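Local coordinates for RNA-binding protein Smaug (Drosophila melanogaster, PDB 1OXJ), which binds RNA, recognising it through a SAM domain that is joined to a helical PHAT domain, at residues V5-I10 and M29-M34. Sequence-based numbering, arbitrary orientation.
Sequences VGMSGI and MTYEEM
Met29 O lies 3.9 Å from Met7 CE, the terminal methyl of the side chain that loop 5-10 sends across, and Met29 CB lies a little farther from the same methyl. Thr30 meets Met7 CE through its backbone O, while its side chain sets off away from the loop. There Thr30 OG1 accepts from Glu33 N, and Glu33 OE1 takes Thr30 N on its anti lone pair with an N-H...O angle of 166°. This reciprocal pair is a capping box that starts helix 31-34. At Tyr31 the backbone N is tied to Val5 O by one water, which donates to the carbonyl at 2.8 Å and accepts from the amide. With CG anti to the backbone N (chi1 178°), the phenol ring reaches beside Gly6, whose O sits near the ring plane, 3.9 Å from Tyr31 CD1. Gly6 has a positive phi of 78°, and a CB there would press on that ring atom. Loop 5-10, which leads into helix 10-16, here packs on the short helix 31-34 within the all-helical SAM domain, with Met7 buried between them. Bends at chi2 and chi3 swing the thioether of Met7 across the start of helix 31-34, placing its SD 3.9 Å from Tyr31 CA. Replacing this methionine by an alanine would probably open a gap between loop and helix and leave Met34 without its thioether partner. Met34 comes up from the next turn; its CB meets Met7 CE at 3.7 Å, and the two sulfurs approach to 3.8 Å as the chains cross. On the Ile10 side, Met34 SD lies 4.1 Å from Ile10 CD1, and Ile59 and Leu62 of helix 49-77 also touch Met34.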
# COMPACT_ATOMS: atom_id res chain seq x y z
N VAL A 5 -7.78 -11.76 -9.59
CA VAL A 5 -7.45 -10.34 -9.72
C VAL A 5 -7.28 -9.60 -8.39
O VAL A 5 -8.16 -9.62 -7.54
CB VAL A 5 -8.53 -9.62 -10.54
CG1 VAL A 5 -8.11 -8.18 -10.82
CG2 VAL A 5 -8.79 -10.37 -11.85
N GLY A 6 -6.13 -8.94 -8.24
CA GLY A 6 -5.86 -8.17 -7.04
C GLY A 6 -5.44 -8.94 -5.81
O GLY A 6 -5.23 -8.35 -4.75
N MET A 7 -5.30 -10.26 -5.93
CA MET A 7 -4.92 -11.07 -4.77
C MET A 7 -3.55 -11.75 -4.85
O MET A 7 -3.20 -12.54 -3.98
CB MET A 7 -6.02 -12.10 -4.52
CG MET A 7 -7.36 -11.46 -4.15
SD MET A 7 -7.35 -10.63 -2.54
CE MET A 7 -8.08 -11.89 -1.63
N SER A 8 -2.77 -11.43 -5.88
CA SER A 8 -1.46 -12.04 -6.05
C SER A 8 -0.51 -11.73 -4.90
O SER A 8 0.41 -12.50 -4.63
CB SER A 8 -0.82 -11.61 -7.37
OG SER A 8 -0.50 -10.23 -7.37
N GLY A 9 -0.72 -10.61 -4.21
CA GLY A 9 0.16 -10.27 -3.11
C GLY A 9 -0.37 -10.62 -1.73
O GLY A 9 0.17 -10.15 -0.72
N ILE A 10 -1.40 -11.45 -1.68
CA ILE A 10 -1.98 -11.83 -0.40
C ILE A 10 -0.99 -12.48 0.55
O ILE A 10 -0.96 -12.18 1.74
CB ILE A 10 -3.20 -12.77 -0.59
CG1 ILE A 10 -3.95 -12.90 0.73
CG2 ILE A 10 -2.75 -14.12 -1.11
CD1 ILE A 10 -4.59 -11.58 1.19
N MET A 29 -10.57 -16.97 -2.89
CA MET A 29 -11.29 -15.76 -2.50
C MET A 29 -11.01 -14.63 -3.48
O MET A 29 -9.87 -14.45 -3.92
CB MET A 29 -10.86 -15.32 -1.09
CG MET A 29 -11.79 -14.29 -0.46
SD MET A 29 -11.39 -14.00 1.29
CE MET A 29 -11.71 -15.47 1.93
N THR A 30 -12.05 -13.89 -3.83
CA THR A 30 -11.88 -12.76 -4.73
C THR A 30 -11.58 -11.54 -3.87
O THR A 30 -11.81 -11.54 -2.66
CB THR A 30 -13.15 -12.45 -5.52
OG1 THR A 30 -14.16 -11.96 -4.63
CG2 THR A 30 -13.64 -13.70 -6.23
N TYR A 31 -11.08 -10.50 -4.52
CA TYR A 31 -10.75 -9.27 -3.85
C TYR A 31 -11.98 -8.71 -3.11
O TYR A 31 -11.90 -8.35 -1.94
CB TYR A 31 -10.23 -8.28 -4.88
CG TYR A 31 -9.90 -6.93 -4.32
CD1 TYR A 31 -8.61 -6.64 -3.86
CD2 TYR A 31 -10.85 -5.93 -4.28
CE1 TYR A 31 -8.30 -5.38 -3.38
CE2 TYR A 31 -10.55 -4.66 -3.80
CZ TYR A 31 -9.27 -4.40 -3.35
OH TYR A 31 -8.97 -3.13 -2.91
N GLU A 32 -13.12 -8.67 -3.78
CA GLU A 32 -14.32 -8.13 -3.14
C GLU A 32 -14.74 -8.95 -1.91
O GLU A 32 -15.20 -8.40 -0.92
CB GLU A 32 -15.49 -8.06 -4.13
CG GLU A 32 -15.32 -7.04 -5.26
CD GLU A 32 -14.17 -7.36 -6.22
OE1 GLU A 32 -13.97 -8.55 -6.56
OE2 GLU A 32 -13.49 -6.41 -6.67
N GLU A 33 -14.58 -10.26 -1.98
CA GLU A 33 -14.94 -11.11 -0.85
C GLU A 33 -14.04 -10.83 0.35
O GLU A 33 -14.51 -10.81 1.49
CB GLU A 33 -14.84 -12.59 -1.24
CG GLU A 33 -15.94 -13.03 -2.22
CD GLU A 33 -15.85 -14.50 -2.55
OE1 GLU A 33 -14.80 -14.95 -3.07
OE2 GLU A 33 -16.84 -15.22 -2.30
N MET A 34 -12.75 -10.61 0.08
CA MET A 34 -11.79 -10.30 1.14
C MET A 34 -12.28 -9.10 1.93
O MET A 34 -12.21 -9.09 3.16
CB MET A 34 -10.39 -10.01 0.56
CG MET A 34 -9.39 -9.28 1.54
SD MET A 34 -7.74 -8.95 0.86
CE MET A 34 -8.08 -7.59 -0.22
O HOH W 1 -10.74 -10.64 -7.39